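Local atomic coordinates of photoreceptor-histidine kinase BphP (Stigmatella aurantiaca DW4/3-1, PDB entry 6BAF), a protein that senses light through a bound bilin chromophore and, as a phytochrome-type histidine kinase, probably passes that signal on by phosphorylation. Residues G42-A45 with E46-L49; V22-P26 with G27-T31; V282-E285 with V286-C290. All coordinates share one frame; numbering follows the deposited sequence.

Contact 1: residues G42-A45 with E46-L49; sequences GNSA and EQLL
Ser-44 and Gln-47 form a capping box at the start of the short helix 45-48 in the PAS fold, each side chain bonded to the other's backbone N. Ser-44 holds the N-cap position, and its OG accepts from Gln-47 N at 3.1 Å. With chi1 at 55°, that hydroxyl sits between the backbone N and the carbonyl carbon of its own residue, turned over the first turn of the helix.

The return half of the box is the Gln-47 side chain. Its CB lies against Ser-44 OG, and CG comes closer to the same oxygen, 3.2 Å away, so the aliphatic stem lies alongside the hydroxyl. Beyond CG the chain runs extended and brings CD near Asn-43 ND2. At the tip, OE1 takes two hydrogen bonds: one from Ser-44 N at 3.0 Å, tilted somewhat from the carbonyl plane, and one from Asn-43 ND2 at 2.8 Å, which arrives well above that plane. The two donors come from opposite faces of the Gln-47 amide, and this double grip should fix its rotation. The Asn-43 and Gln-47 side chains cross at about a right angle, their amide planes 53° apart.

One residue on, Leu-48 turns its CG toward Ser-44 O and brings CD2 to 4.0 Å from Asn-43 CB. Outside the turn, Leu-48 and Asn-43 both touch Trp-84 of strand 80-85 and Phe-56, so this cap is fitted onto the sheet of the PAS domain. Leu-48 N makes weak bonds to Ser-44 O and Ala-45 O. The helix closes with a straighter one: Leu-49 N meets Ala-45 O at 2.8 Å, with an N-H...O angle of 167°.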
ATOM      1  N   GLY A  42      24.458   5.844  20.916  1.00 54.91           N
ATOM      2  CA  GLY A  42      25.872   6.098  21.077  1.00 57.26           C
ATOM      3  C   GLY A  42      26.215   7.469  21.615  1.00 58.77           C
ATOM      4  O   GLY A  42      27.396   7.819  21.639  1.00 64.02           O
ATOM      5  N   ASN A  43      25.229   8.258  22.056  1.00 59.08           N
ATOM      6  CA  ASN A  43      25.459   9.559  22.677  0.72 56.54           C
ATOM      7  C   ASN A  43      24.722   9.651  24.005  1.00 55.58           C
ATOM      8  O   ASN A  43      23.755   8.926  24.257  1.00 58.66           O
ATOM      9  CB  ASN A  43      24.997  10.707  21.786  1.00 57.94           C
ATOM     10  CG  ASN A  43      25.828  10.854  20.561  1.00 59.82           C
ATOM     11  OD1 ASN A  43      25.424  10.453  19.480  1.00 60.93           O
ATOM     12  ND2 ASN A  43      27.017  11.417  20.717  1.00 58.25           N
ATOM     13  N   SER A  44      25.189  10.554  24.868  1.00 59.95           N
ATOM     14  CA  SER A  44      24.533  10.816  26.148  1.00 60.50           C
ATOM     15  C   SER A  44      23.499  11.937  26.015  1.00 58.69           C
ATOM     16  O   SER A  44      23.484  12.691  25.037  1.00 58.34           O
ATOM     17  CB  SER A  44      25.558  11.217  27.195  1.00 58.95           C
ATOM     18  OG  SER A  44      26.301  12.317  26.693  1.00 62.05           O
ATOM     19  N   ALA A  45      22.633  12.060  27.030  1.00 59.13           N
ATOM     20  CA  ALA A  45      21.732  13.209  27.065  1.00 60.65           C
ATOM     21  C   ALA A  45      22.533  14.505  27.079  1.00 58.36           C
ATOM     22  O   ALA A  45      22.189  15.457  26.367  1.00 55.59           O
ATOM     23  CB  ALA A  45      20.778  13.139  28.261  1.00 61.20           C
ATOM     24  N   GLU A  46      23.651  14.530  27.820  1.00 58.99           N
ATOM     25  CA  GLU A  46      24.435  15.760  27.916  1.00 61.57           C
ATOM     26  C   GLU A  46      25.001  16.153  26.564  1.00 57.79           C
ATOM     27  O   GLU A  46      25.068  17.344  26.234  1.00 57.19           O
ATOM     28  CB  GLU A  46      25.569  15.614  28.943  1.00 65.82           C
ATOM     29  CG  GLU A  46      25.132  15.719  30.415  1.00 66.67           C
ATOM     30  CD  GLU A  46      24.519  14.417  30.986  1.00 77.99           C
ATOM     31  OE1 GLU A  46      24.128  14.423  32.188  1.00 76.34           O
ATOM     32  OE2 GLU A  46      24.430  13.393  30.244  1.00 78.53           O
ATOM     33  N   GLN A  47      25.424  15.170  25.767  1.00 58.35           N
ATOM     34  CA  GLN A  47      25.918  15.493  24.431  1.00 55.59           C
ATOM     35  C   GLN A  47      24.791  15.959  23.523  1.00 51.49           C
ATOM     36  O   GLN A  47      25.028  16.720  22.577  1.00 51.25           O
ATOM     37  CB  GLN A  47      26.583  14.277  23.789  1.00 58.83           C
ATOM     38  CG  GLN A  47      27.904  13.835  24.401  1.00 60.76           C
ATOM     39  CD  GLN A  47      28.426  12.570  23.724  1.00 66.12           C
ATOM     40  OE1 GLN A  47      27.671  11.616  23.463  1.00 62.50           O
ATOM     41  NE2 GLN A  47      29.713  12.570  23.405  1.00 68.93           N
ATOM     42  N   LEU A  48      23.571  15.485  23.771  1.00 49.70           N
ATOM     43  CA  LEU A  48      22.449  15.749  22.881  1.00 51.79           C
ATOM     44  C   LEU A  48      21.744  17.080  23.185  1.00 45.01           C
ATOM     45  O   LEU A  48      21.483  17.866  22.270  1.00 42.60           O
ATOM     46  CB  LEU A  48      21.459  14.579  22.971  1.00 49.64           C
ATOM     47  CG  LEU A  48      21.893  13.225  22.387  1.00 50.01           C
ATOM     48  CD1 LEU A  48      20.839  12.176  22.716  1.00 50.16           C
ATOM     49  CD2 LEU A  48      22.070  13.342  20.907  1.00 47.60           C
ATOM     50  N   LEU A  49      21.420  17.348  24.448  1.00 41.09           N
ATOM     51  CA  LEU A  49      20.536  18.470  24.749  1.00 41.91           C
ATOM     52  C   LEU A  49      21.190  19.793  24.366  1.00 43.47           C
ATOM     53  O   LEU A  49      22.293  20.115  24.827  1.00 41.87           O
ATOM     54  CB  LEU A  49      20.160  18.465  26.218  1.00 37.77           C
ATOM     55  CG  LEU A  49      19.303  17.283  26.618  1.00 44.08           C
ATOM     56  CD1 LEU A  49      19.054  17.283  28.110  1.00 40.18           C
ATOM     57  CD2 LEU A  49      17.996  17.314  25.830  1.00 39.92           C
TER

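Contact 2: residues V22-P26 with G27-T31; sequences VLSEP and GLVLT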
ATOM      1  N   VAL A  22      12.907  15.761  21.088  1.00 38.72           N
ATOM      2  CA  VAL A  22      12.103  16.928  20.733  1.00 35.62           C
ATOM      3  C   VAL A  22      13.034  17.963  20.114  1.00 40.62           C
ATOM      4  O   VAL A  22      14.149  18.184  20.608  1.00 40.21           O
ATOM      5  CB  VAL A  22      11.351  17.512  21.930  1.00 37.34           C
ATOM      6  CG1 VAL A  22      10.598  18.743  21.502  1.00 39.37           C
ATOM      7  CG2 VAL A  22      10.389  16.474  22.545  1.00 37.44           C
ATOM      8  N   LEU A  23      12.588  18.568  19.014  1.00 38.15           N
ATOM      9  CA  LEU A  23      13.378  19.449  18.163  1.00 38.58           C
ATOM     10  C   LEU A  23      12.751  20.833  18.116  1.00 40.76           C
ATOM     11  O   LEU A  23      11.529  20.969  17.925  1.00 39.25           O
ATOM     12  CB  LEU A  23      13.452  18.898  16.735  1.00 38.86           C
ATOM     13  CG  LEU A  23      13.949  17.462  16.539  1.00 41.22           C
ATOM     14  CD1 LEU A  23      13.830  17.109  15.058  1.00 42.96           C
ATOM     15  CD2 LEU A  23      15.352  17.386  16.932  1.00 45.69           C
ATOM     16  N   SER A  24      13.575  21.871  18.239  1.00 38.21           N
ATOM     17  CA  SER A  24      12.961  23.182  18.080  1.00 40.78           C
ATOM     18  C   SER A  24      12.695  23.463  16.606  1.00 38.27           C
ATOM     19  O   SER A  24      13.312  22.879  15.716  1.00 36.70           O
ATOM     20  CB  SER A  24      13.864  24.288  18.624  1.00 37.83           C
ATOM     21  OG  SER A  24      15.017  24.382  17.792  1.00 38.83           O
ATOM     22  N   GLU A  25      11.847  24.444  16.357  1.00 39.05           N
ATOM     23  CA  GLU A  25      11.564  24.850  14.993  1.00 45.94           C
ATOM     24  C   GLU A  25      11.751  26.341  14.904  1.00 45.59           C
ATOM     25  O   GLU A  25      11.148  27.070  15.694  1.00 44.12           O
ATOM     26  CB  GLU A  25      10.130  24.479  14.622  1.00 46.85           C
ATOM     27  CG  GLU A  25       9.761  23.035  15.008  1.00 48.28           C
ATOM     28  CD  GLU A  25       8.294  22.711  14.702  1.00 55.98           C
ATOM     29  OE1 GLU A  25       7.431  22.845  15.623  1.00 57.04           O
ATOM     30  OE2 GLU A  25       8.007  22.357  13.533  1.00 52.48           O
ATOM     31  N   PRO A  26      12.487  26.820  13.887  1.00 45.35           N
ATOM     32  CA  PRO A  26      12.983  26.048  12.730  1.00 46.42           C
ATOM     33  C   PRO A  26      14.351  25.472  12.906  1.00 47.22           C
ATOM     34  O   PRO A  26      14.877  24.811  11.993  1.00 45.95           O
ATOM     35  CB  PRO A  26      13.022  27.090  11.605  1.00 45.45           C
ATOM     36  CG  PRO A  26      13.381  28.367  12.333  1.00 51.40           C
ATOM     37  CD  PRO A  26      12.555  28.275  13.646  1.00 47.91           C
ATOM     38  N   GLY A  27      14.956  25.723  14.057  1.00 44.64           N
ATOM     39  CA  GLY A  27      16.376  25.429  14.114  1.00 41.34           C
ATOM     40  C   GLY A  27      16.744  23.990  14.358  1.00 44.90           C
ATOM     41  O   GLY A  27      17.921  23.664  14.224  1.00 41.70           O
ATOM     42  N   LEU A  28      15.795  23.133  14.779  1.00 43.79           N
ATOM     43  CA  LEU A  28      16.083  21.709  15.031  1.00 42.66           C
ATOM     44  C   LEU A  28      17.141  21.531  16.104  1.00 44.11           C
ATOM     45  O   LEU A  28      17.987  20.628  16.025  1.00 40.52           O
ATOM     46  CB  LEU A  28      16.503  20.971  13.749  1.00 41.08           C
ATOM     47  CG  LEU A  28      15.484  21.124  12.597  1.00 46.46           C
ATOM     48  CD1 LEU A  28      16.005  20.420  11.337  1.00 43.90           C
ATOM     49  CD2 LEU A  28      14.050  20.674  12.985  1.00 38.39           C
ATOM     50  N   VAL A  29      17.093  22.385  17.134  1.00 42.58           N
ATOM     51  CA  VAL A  29      17.890  22.146  18.336  1.00 38.71           C
ATOM     52  C   VAL A  29      17.176  21.116  19.201  1.00 35.75           C
ATOM     53  O   VAL A  29      15.962  21.233  19.437  1.00 40.30           O
ATOM     54  CB  VAL A  29      18.093  23.475  19.113  1.00 42.43           C
ATOM     55  CG1 VAL A  29      18.813  23.209  20.440  1.00 39.64           C
ATOM     56  CG2 VAL A  29      18.843  24.502  18.255  1.00 42.22           C
ATOM     57  N   LEU A  30      17.921  20.130  19.732  1.00 39.08           N
ATOM     58  CA  LEU A  30      17.318  19.123  20.606  1.00 37.39           C
ATOM     59  C   LEU A  30      17.025  19.765  21.948  1.00 42.55           C
ATOM     60  O   LEU A  30      17.957  20.107  22.698  1.00 40.79           O
ATOM     61  CB  LEU A  30      18.238  17.922  20.835  1.00 37.41           C
ATOM     62  CG  LEU A  30      18.939  17.132  19.719  1.00 48.83           C
ATOM     63  CD1 LEU A  30      19.183  15.654  20.070  1.00 46.49           C
ATOM     64  CD2 LEU A  30      18.290  17.301  18.426  1.00 41.87           C
ATOM     65  N   THR A  31      15.749  19.881  22.293  1.00 33.92           N
ATOM     66  CA  THR A  31      15.392  20.356  23.622  1.00 37.84           C
ATOM     67  C   THR A  31      15.024  19.253  24.597  1.00 37.95           C
ATOM     68  O   THR A  31      14.933  19.524  25.802  1.00 36.64           O
ATOM     69  CB  THR A  31      14.203  21.311  23.527  1.00 40.64           C
ATOM     70  OG1 THR A  31      13.072  20.560  23.094  1.00 37.48           O
ATOM     71  CG2 THR A  31      14.509  22.440  22.516  1.00 37.24           C
TER
HETATM   72  O   HOH W   1      14.797  26.927  16.664  1.00 44.75           O
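Residues 22-26 and 27-31 run back on each other as a beta hairpin, their end-to-end directions 159° apart. Leu-23 and Leu-30 make an antiparallel non-hydrogen-bonded pair, bracketed by two backbone bonds: Thr-31 N to Val-22 O at 2.9 Å and Ser-24 N to Val-29 O at 2.7 Å. Nearer the turn, Leu-28 N reaches Ser-24 O, also at 2.7 Å, from above the carbonyl plane. The chain reverses through a cis peptide bond before Pro-26, followed by Gly-27 and by Leu-28 with positive phi.

The Ser-24 hydroxyl ties the turn together. Its chi1 of 68° swings OG toward Val-29, where it accepts from Val-29 N at 3.0 Å, while a water bonded to the same OG accepts from Gly-27 N. With an alanine here, Val-29 N would probably lose its acceptor and the water one of its holds on the turn. Leu-23 and Leu-30 run alongside each other on the same face of the hairpin and meet through their CD2 atoms, at a closeness that is doubtful in detail. Leu-23 CD1 also meets Leu-28 CD2 at 4.1 Å.

At the turn, Glu-25 forms a salt bridge with Arg-99, and Pro-26 O accepts from Arg-70. Leu-23 and Leu-28 pack on Leu-69 of helix 59-69 and on Leu-104 of strand 103-110, the neighbour of strand 19-23 in the PAS sheet.

Contact 3: residues V282-E285 with V286-C290; sequences VPYE and VRTAC
Tyr-284 has its CG anti to the backbone N (chi1 177°), which lays the ring alongside the first turn of helix 284-300 in the GAF domain, and Thr-288, at chi1 -42°, sets OG1 over one face of the ring. That oxygen stands 3.5 Å from the ring plane, over its centre, and also donates to Tyr-284 O at 2.6 Å. The same carbonyl accepts from Thr-288 N, so one residue grips it twice.

Arg-287 bends at chi3 to bring its guanidinium back over the helix start. NH2 comes to the edge of the Tyr-284 ring, the two planes 85° apart, and forms a salt bridge with Glu-109. On the apolar side, Val-282 CG1 presses on Val-286 CG1 at 3.5 Å and also lies against Arg-287 CG, while Pro-283, the N-cap residue, sets CD beside Val-286 CG2.

Beyond this turn, Glu-285 accepts from Phe-119 N and Phe-122 N at the start of helix 120-135. Phe-123 of the second subunit packs on Tyr-284, placing this helix start at the dimer contact. Arg-287 NH1 reaches back to Val-282 O, a 3.3 Å bond aligned with that carbonyl.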
ATOM      1  N   VAL A 282       7.080  -5.777  16.383  1.00 45.04           N
ATOM      2  CA  VAL A 282       6.548  -5.758  15.009  1.00 46.68           C
ATOM      3  C   VAL A 282       7.281  -4.702  14.176  1.00 50.38           C
ATOM      4  O   VAL A 282       7.338  -3.529  14.583  1.00 50.88           O
ATOM      5  CB  VAL A 282       5.043  -5.482  15.034  1.00 43.48           C
ATOM      6  CG1 VAL A 282       4.451  -5.585  13.628  1.00 44.89           C
ATOM      7  CG2 VAL A 282       4.348  -6.414  16.004  1.00 41.57           C
ATOM      8  N   PRO A 283       7.831  -5.044  13.002  1.00 48.58           N
ATOM      9  CA  PRO A 283       8.505  -4.039  12.158  1.00 49.80           C
ATOM     10  C   PRO A 283       7.565  -2.951  11.647  1.00 49.76           C
ATOM     11  O   PRO A 283       6.344  -3.121  11.520  1.00 47.65           O
ATOM     12  CB  PRO A 283       9.053  -4.859  10.983  1.00 53.31           C
ATOM     13  CG  PRO A 283       8.959  -6.302  11.406  1.00 53.70           C
ATOM     14  CD  PRO A 283       7.863  -6.395  12.415  1.00 51.45           C
ATOM     15  N   TYR A 284       8.182  -1.825  11.293  1.00 48.58           N
ATOM     16  CA  TYR A 284       7.444  -0.642  10.858  1.00 46.99           C
ATOM     17  C   TYR A 284       6.482  -0.942   9.713  1.00 47.91           C
ATOM     18  O   TYR A 284       5.309  -0.556   9.775  1.00 43.31           O
ATOM     19  CB  TYR A 284       8.426   0.457  10.437  1.00 48.28           C
ATOM     20  CG  TYR A 284       7.703   1.669   9.900  1.00 47.94           C
ATOM     21  CD1 TYR A 284       7.103   2.577  10.766  1.00 42.67           C
ATOM     22  CD2 TYR A 284       7.577   1.883   8.520  1.00 42.96           C
ATOM     23  CE1 TYR A 284       6.394   3.683  10.285  1.00 43.81           C
ATOM     24  CE2 TYR A 284       6.869   2.985   8.030  1.00 45.74           C
ATOM     25  CZ  TYR A 284       6.292   3.887   8.923  1.00 47.00           C
ATOM     26  OH  TYR A 284       5.597   4.986   8.442  1.00 48.18           O
ATOM     27  N   GLU A 285       6.983  -1.588   8.631  1.00 45.56           N
ATOM     28  CA  GLU A 285       6.148  -1.914   7.475  1.00 50.40           C
ATOM     29  C   GLU A 285       4.978  -2.824   7.849  1.00 41.99           C
ATOM     30  O   GLU A 285       3.899  -2.717   7.258  1.00 45.45           O
ATOM     31  CB  GLU A 285       6.973  -2.597   6.363  1.00 47.06           C
ATOM     32  CG  GLU A 285       7.868  -1.679   5.508  1.00 57.18           C
ATOM     33  CD  GLU A 285       8.624  -2.447   4.380  1.00 62.27           C
ATOM     34  OE1 GLU A 285       9.888  -2.335   4.299  1.00 63.99           O
ATOM     35  OE2 GLU A 285       7.939  -3.162   3.573  1.00 55.09           O
ATOM     36  N   VAL A 286       5.165  -3.742   8.798  1.00 44.26           N
ATOM     37  CA  VAL A 286       4.039  -4.586   9.217  1.00 42.27           C
ATOM     38  C   VAL A 286       3.030  -3.771  10.017  1.00 43.33           C
ATOM     39  O   VAL A 286       1.819  -3.805   9.734  1.00 40.69           O
ATOM     40  CB  VAL A 286       4.553  -5.805  10.000  1.00 45.55           C
ATOM     41  CG1 VAL A 286       3.411  -6.703  10.481  1.00 43.62           C
ATOM     42  CG2 VAL A 286       5.544  -6.570   9.168  1.00 44.87           C
ATOM     43  N   ARG A 287       3.504  -2.997  11.010  1.00 39.64           N
ATOM     44  CA  ARG A 287       2.570  -2.197  11.806  1.00 43.12           C
ATOM     45  C   ARG A 287       1.730  -1.311  10.914  1.00 39.47           C
ATOM     46  O   ARG A 287       0.505  -1.246  11.051  1.00 36.93           O
ATOM     47  CB  ARG A 287       3.301  -1.311  12.825  1.00 45.23           C
ATOM     48  CG  ARG A 287       3.996  -2.044  13.904  1.00 47.06           C
ATOM     49  CD  ARG A 287       4.244  -1.128  15.117  1.00 51.64           C
ATOM     50  NE  ARG A 287       4.718   0.230  14.821  1.00 47.85           N
ATOM     51  CZ  ARG A 287       5.996   0.594  14.803  1.00 55.65           C
ATOM     52  NH1 ARG A 287       6.937  -0.320  15.011  1.00 56.08           N
ATOM     53  NH2 ARG A 287       6.329   1.865  14.560  1.00 55.06           N
ATOM     54  N   THR A 288       2.379  -0.635   9.973  1.00 39.68           N
ATOM     55  CA  THR A 288       1.676   0.284   9.081  1.00 40.51           C
ATOM     56  C   THR A 288       0.704  -0.446   8.149  1.00 39.64           C
ATOM     57  O   THR A 288      -0.374   0.078   7.828  1.00 41.05           O
ATOM     58  CB  THR A 288       2.724   1.058   8.299  1.00 44.51           C
ATOM     59  OG1 THR A 288       3.759   1.408   9.228  1.00 55.07           O
ATOM     60  CG2 THR A 288       2.150   2.308   7.853  1.00 49.67           C
ATOM     61  N   ALA A 289       1.083  -1.646   7.688  1.00 39.04           N
ATOM     62  CA  ALA A 289       0.166  -2.463   6.896  1.00 40.26           C
ATOM     63  C   ALA A 289      -1.059  -2.812   7.726  1.00 37.44           C
ATOM     64  O   ALA A 289      -2.210  -2.686   7.271  1.00 35.14           O
ATOM     65  CB  ALA A 289       0.909  -3.726   6.411  1.00 34.39           C
ATOM     66  N   CYS A 290      -0.834  -3.180   8.981  1.00 38.18           N
ATOM     67  CA  CYS A 290      -1.971  -3.531   9.829  1.00 40.39           C
ATOM     68  C   CYS A 290      -2.848  -2.329  10.084  1.00 38.30           C
ATOM     69  O   CYS A 290      -4.082  -2.428  10.016  1.00 40.90           O
ATOM     70  CB  CYS A 290      -1.484  -4.120  11.139  1.00 39.69           C
ATOM     71  SG  CYS A 290      -0.812  -5.767  10.915  1.00 47.03           S
TER

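In the fold
Along the chain the order is contact 2, contact 1, contact 3. The first two belong to the PAS domain and touch: their centres are about 15 Å apart, and Leu-48 and Leu-49 at the end of helix 45-48 pack on Leu-30 and Thr-31 of the hairpin, whose strands 19-23 and 30-34 are adjacent in the PAS sheet. Contact 3 starts helix 284-300 in the GAF domain, its centre about 29 Å from the centre of contact 1 and about 28 Å from that of contact 2. Even so, Arg-287 and Tyr-284 reach strand 90-100 of the PAS sheet, so contact 3 lies where the two domains meet. The side chain of Val-282 is about 11 Å from the bound bilin, too far to touch it.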